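Long-range contact in aminotransferase (Streptomyces pactum, PDB 4ZM4), which belongs to the class-III aminotransferases, a family of pyridoxal-5'-phosphate-dependent enzymes: residues M369-S381 against A391-Q403. The protein carries 1 engineered substitution. Sequence-based numbering, arbitrary orientation.
Sequences MSVALLKGSAEPS and AALVDFPRHRRLQ
Leu-373 lies against helix 396-403 at the apolar centre, its CD2 packing 3.8 Å from CB of Arg-398 and, more loosely, meeting CD2 of Leu-402. With CG anti to the backbone N (chi1 -164°), the branch reaches the helix flank, where Phe-353 of helix 334-355 touches both leucines. The contact joins the end of strand 368-373, in the small antiparallel sheet of a class-III aminotransferase, to the helices that follow it: the strand runs out into a turn, and the chain returns through helix 387-393 to helix 396-408, which packs against the strand's end. The axes of strand segment 369-373 and helix segment 396-403 approach to 7.9 Å. On the other flank CG2 of Val-394 meets CB of Ala-372, while Leu-374 and Leu-393 run alongside each other in the same direction, CD2 of Leu-374 resting on CB of Leu-393.

Where the chains pass closest, Leu-374 and Val-394 form a single beta bridge. Two backbone bonds define it, Asp-395 N to Leu-373 O and Lys-375 N to Leu-393 O, both 2.9 Å long and the first nearly straight at 173°. At the strand's last residue, His-399 ND1 accepts from Leu-373 N at 3.2 Å, the donor tilted 28° from the ring plane, while CB of Leu-373 sits at the ring edge. A water bridges NE2 and Val-371 O, donating to the carbonyl, so the imidazole is held at both nitrogens.

At the polar edge Asp-395 is the N-cap of helix 396-408. Its OD1 accepts from Arg-398 N above the carboxylate plane, and OD2 uses its syn lone pair for a 3.0 Å salt bridge to Arg-398 NH1. The extended chain of Lys-375 runs past Val-394 O and ends with NZ donating to Ala-392 O at 3.1 Å.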
loop_
_atom_site.group_PDB
_atom_site.type_symbol
_atom_site.label_atom_id
_atom_site.label_comp_id
_atom_site.label_asym_id
_atom_site.label_seq_id
_atom_site.Cartn_x
_atom_site.Cartn_y
_atom_site.Cartn_z
ATOM N N MET B 369 24.759 1.552 3.213
ATOM C CA MET B 369 25.994 0.862 3.566
ATOM C C MET B 369 25.776 -0.663 3.722
ATOM O O MET B 369 24.873 -1.075 4.462
ATOM C CB MET B 369 26.496 1.463 4.879
ATOM C CG MET B 369 27.875 1.054 5.295
ATOM S SD MET B 369 28.381 2.085 6.694
ATOM C CE MET B 369 29.911 1.205 7.053
ATOM N N SER B 370 26.620 -1.469 3.067
ATOM C CA SER B 370 26.648 -2.953 3.277
ATOM C C SER B 370 27.952 -3.353 3.981
ATOM O O SER B 370 29.025 -2.829 3.670
ATOM C CB SER B 370 26.341 -3.888 2.068
ATOM O OG SER B 370 27.269 -3.803 1.016
ATOM N N VAL B 371 27.814 -4.271 4.928
ATOM C CA VAL B 371 28.917 -4.810 5.718
ATOM C C VAL B 371 28.770 -6.324 5.779
ATOM O O VAL B 371 27.839 -6.830 6.388
ATOM C CB VAL B 371 28.931 -4.263 7.173
ATOM C CG1 VAL B 371 30.035 -4.927 7.991
ATOM C CG2 VAL B 371 29.120 -2.760 7.185
ATOM N N ALA B 372 29.694 -7.030 5.132
ATOM C CA ALA B 372 29.634 -8.456 4.997
ATOM C C ALA B 372 30.964 -9.087 5.389
ATOM O O ALA B 372 32.010 -8.710 4.900
ATOM C CB ALA B 372 29.270 -8.824 3.555
ATOM N N LEU B 373 30.877 -10.093 6.240
ATOM C CA LEU B 373 31.993 -10.866 6.699
ATOM C C LEU B 373 32.340 -11.878 5.612
ATOM O O LEU B 373 31.466 -12.593 5.120
ATOM C CB LEU B 373 31.565 -11.574 7.983
ATOM C CG LEU B 373 32.517 -12.205 8.971
ATOM C CD1 LEU B 373 33.529 -11.223 9.499
ATOM C CD2 LEU B 373 31.694 -12.723 10.130
ATOM N N LEU B 374 33.613 -11.934 5.222
ATOM C CA LEU B 374 34.049 -12.769 4.107
ATOM C C LEU B 374 34.594 -14.134 4.524
ATOM O O LEU B 374 35.051 -14.317 5.637
ATOM C CB LEU B 374 35.110 -12.022 3.292
ATOM C CG LEU B 374 34.724 -10.645 2.769
ATOM C CD1 LEU B 374 35.820 -10.077 1.894
ATOM C CD2 LEU B 374 33.416 -10.692 1.984
ATOM N N LYS B 375 34.537 -15.096 3.612
ATOM C CA LYS B 375 35.147 -16.424 3.827
ATOM C C LYS B 375 36.661 -16.290 3.940
ATOM O O LYS B 375 37.266 -15.418 3.323
ATOM C CB LYS B 375 34.845 -17.352 2.649
ATOM C CG LYS B 375 33.388 -17.726 2.496
ATOM C CD LYS B 375 33.132 -18.281 1.108
ATOM C CE LYS B 375 31.743 -18.880 0.998
ATOM N NZ LYS B 375 31.438 -19.176 -0.430
ATOM N N GLY B 376 37.285 -17.156 4.718
ATOM C CA GLY B 376 38.738 -17.145 4.850
ATOM C C GLY B 376 39.367 -17.359 3.483
ATOM O O GLY B 376 40.440 -16.818 3.197
ATOM N N SER B 377 38.672 -18.115 2.624
ATOM C CA SER B 377 39.135 -18.403 1.247
ATOM C C SER B 377 38.731 -17.327 0.234
ATOM O O SER B 377 38.924 -17.515 -0.960
ATOM C CB SER B 377 38.578 -19.756 0.750
ATOM O OG SER B 377 37.295 -19.583 0.137
ATOM N N ALA B 378 38.144 -16.227 0.692
ATOM C CA ALA B 378 37.695 -15.173 -0.211
ATOM C C ALA B 378 38.849 -14.250 -0.542
ATOM O O ALA B 378 39.777 -14.110 0.242
ATOM C CB ALA B 378 36.543 -14.379 0.410
ATOM N N GLU B 379 38.761 -13.602 -1.699
ATOM C CA GLU B 379 39.752 -12.613 -2.127
ATOM C C GLU B 379 39.506 -11.253 -1.456
ATOM O O GLU B 379 38.635 -10.508 -1.893
ATOM C CB GLU B 379 39.704 -12.443 -3.653
ATOM C CG GLU B 379 40.890 -13.009 -4.414
ATOM C CD GLU B 379 42.239 -12.472 -3.949
ATOM O OE1 GLU B 379 43.194 -13.280 -4.061
ATOM O OE2 GLU B 379 42.338 -11.294 -3.469
ATOM N N PRO B 380 40.286 -10.905 -0.411
ATOM C CA PRO B 380 40.000 -9.632 0.277
ATOM C C PRO B 380 39.855 -8.413 -0.638
ATOM O O PRO B 380 39.087 -7.491 -0.294
ATOM C CB PRO B 380 41.204 -9.443 1.226
ATOM C CG PRO B 380 42.156 -10.572 0.940
ATOM C CD PRO B 380 41.376 -11.648 0.249
ATOM N N SER B 381 40.584 -8.400 -1.772
ATOM C CA SER B 381 40.645 -7.222 -2.644
ATOM C C SER B 381 39.539 -7.144 -3.722
ATOM O O SER B 381 39.516 -6.209 -4.542
ATOM C CB SER B 381 41.990 -7.207 -3.354
ATOM O OG SER B 381 41.990 -8.206 -4.376
ATOM N N ALA B 391 27.937 -12.423 -3.366
ATOM C CA ALA B 391 27.466 -13.534 -2.525
ATOM C C ALA B 391 28.518 -14.589 -2.356
ATOM O O ALA B 391 28.603 -15.210 -1.318
ATOM C CB ALA B 391 26.186 -14.152 -3.095
ATOM N N ALA B 392 29.346 -14.766 -3.384
ATOM C CA ALA B 392 30.339 -15.839 -3.382
ATOM C C ALA B 392 31.459 -15.574 -2.394
ATOM O O ALA B 392 32.061 -16.497 -1.924
ATOM C CB ALA B 392 30.897 -16.063 -4.780
ATOM N N LEU B 393 31.739 -14.314 -2.091
ATOM C CA LEU B 393 32.804 -13.951 -1.142
ATOM C C LEU B 393 32.383 -14.052 0.301
ATOM O O LEU B 393 33.237 -14.074 1.206
ATOM C CB LEU B 393 33.261 -12.514 -1.378
ATOM C CG LEU B 393 33.736 -12.131 -2.803
ATOM C CD1 LEU B 393 34.090 -10.651 -2.869
ATOM C CD2 LEU B 393 34.924 -12.966 -3.236
ATOM N N VAL B 394 31.078 -14.171 0.526
ATOM C CA VAL B 394 30.498 -13.918 1.842
ATOM C C VAL B 394 30.303 -15.194 2.647
ATOM O O VAL B 394 29.943 -16.229 2.121
ATOM C CB VAL B 394 29.164 -13.156 1.723
ATOM C CG1 VAL B 394 28.458 -13.076 3.066
ATOM C CG2 VAL B 394 29.403 -11.762 1.185
ATOM N N ASP B 395 30.590 -15.107 3.933
ATOM C CA ASP B 395 30.413 -16.209 4.860
ATOM C C ASP B 395 29.104 -16.003 5.607
ATOM O O ASP B 395 29.074 -15.394 6.681
ATOM C CB ASP B 395 31.595 -16.242 5.849
ATOM C CG ASP B 395 31.578 -17.472 6.756
ATOM O OD1 ASP B 395 30.518 -18.113 6.881
ATOM O OD2 ASP B 395 32.639 -17.782 7.334
ATOM N N PHE B 396 28.010 -16.496 5.036
ATOM C CA PHE B 396 26.652 -16.234 5.575
ATOM C C PHE B 396 26.406 -16.782 6.971
ATOM O O PHE B 396 25.848 -16.072 7.809
ATOM C CB PHE B 396 25.563 -16.674 4.587
ATOM C CG PHE B 396 25.443 -15.772 3.391
ATOM C CD1 PHE B 396 24.751 -14.580 3.469
ATOM C CD2 PHE B 396 26.073 -16.089 2.193
ATOM C CE1 PHE B 396 24.658 -13.726 2.370
ATOM C CE2 PHE B 396 25.991 -15.242 1.095
ATOM C CZ PHE B 396 25.277 -14.065 1.182
ATOM N N PRO B 397 26.800 -18.027 7.245
ATOM C CA PRO B 397 26.587 -18.527 8.609
ATOM C C PRO B 397 27.331 -17.742 9.680
ATOM O O PRO B 397 26.767 -17.505 10.752
ATOM C CB PRO B 397 27.106 -19.966 8.545
ATOM C CG PRO B 397 26.896 -20.360 7.104
ATOM C CD PRO B 397 27.156 -19.111 6.311
ATOM N N ARG B 398 28.568 -17.330 9.399
ATOM C CA ARG B 398 29.309 -16.508 10.356
ATOM C C ARG B 398 28.683 -15.124 10.508
ATOM O O ARG B 398 28.608 -14.618 11.613
ATOM C CB ARG B 398 30.784 -16.369 10.006
ATOM C CG ARG B 398 31.678 -17.394 10.676
ATOM C CD ARG B 398 33.172 -17.131 10.461
ATOM N NE ARG B 398 33.974 -18.178 11.083
ATOM C CZ ARG B 398 34.162 -19.389 10.585
ATOM N NH1 ARG B 398 33.680 -19.728 9.401
ATOM N NH2 ARG B 398 34.855 -20.270 11.280
ATOM N N HIS B 399 28.206 -14.524 9.426
ATOM C CA HIS B 399 27.548 -13.227 9.554
ATOM C C HIS B 399 26.284 -13.310 10.416
ATOM O O HIS B 399 26.120 -12.497 11.319
ATOM C CB HIS B 399 27.243 -12.578 8.193
ATOM C CG HIS B 399 27.168 -11.096 8.272
ATOM N ND1 HIS B 399 28.287 -10.304 8.181
ATOM C CD2 HIS B 399 26.130 -10.261 8.511
ATOM C CE1 HIS B 399 27.941 -9.036 8.320
ATOM N NE2 HIS B 399 26.636 -8.983 8.521
ATOM N N ARG B 400 25.438 -14.320 10.177
ATOM C CA ARG B 400 24.272 -14.570 11.029
ATOM C C ARG B 400 24.684 -14.674 12.474
ATOM O O ARG B 400 24.004 -14.169 13.379
ATOM C CB ARG B 400 23.519 -15.851 10.622
ATOM C CG ARG B 400 22.717 -15.750 9.333
ATOM C CD ARG B 400 21.704 -16.874 9.119
ATOM N NE ARG B 400 20.398 -16.500 9.680
ATOM C CZ ARG B 400 19.541 -15.621 9.140
ATOM N NH1 ARG B 400 19.815 -14.991 7.991
ATOM N NH2 ARG B 400 18.392 -15.363 9.752
ATOM N N ARG B 401 25.789 -15.359 12.707
ATOM C CA ARG B 401 26.247 -15.615 14.070
ATOM C C ARG B 401 26.719 -14.314 14.670
ATOM O O ARG B 401 26.321 -13.951 15.785
ATOM C CB ARG B 401 27.352 -16.670 14.049
ATOM C CG ARG B 401 27.663 -17.340 15.375
ATOM C CD ARG B 401 27.985 -18.808 15.191
ATOM N NE ARG B 401 29.024 -19.174 14.256
ATOM C CZ ARG B 401 30.324 -19.032 14.440
ATOM N NH1 ARG B 401 30.803 -18.385 15.506
ATOM N NH2 ARG B 401 31.148 -19.493 13.530
ATOM N N LEU B 402 27.453 -13.535 13.878
ATOM C CA LEU B 402 27.853 -12.172 14.281
ATOM C C LEU B 402 26.681 -11.265 14.660
ATOM O O LEU B 402 26.787 -10.498 15.619
ATOM C CB LEU B 402 28.669 -11.499 13.180
ATOM C CG LEU B 402 29.287 -10.152 13.523
ATOM C CD1 LEU B 402 30.378 -10.332 14.571
ATOM C CD2 LEU B 402 29.843 -9.478 12.276
ATOM N N GLN B 403 25.564 -11.330 13.946
ATOM C CA GLN B 403 24.484 -10.398 14.271
ATOM C C GLN B 403 23.724 -10.774 15.549
ATOM O O GLN B 403 23.301 -9.882 16.268
ATOM C CB GLN B 403 23.535 -10.085 13.070
ATOM C CG GLN B 403 22.207 -10.803 12.987
ATOM C CD GLN B 403 21.178 -10.494 14.058
ATOM O OE1 GLN B 403 20.676 -11.409 14.659
ATOM N NE2 GLN B 403 20.798 -9.254 14.220
HETATM O O HOH W 1 25.656 -6.465 7.865
#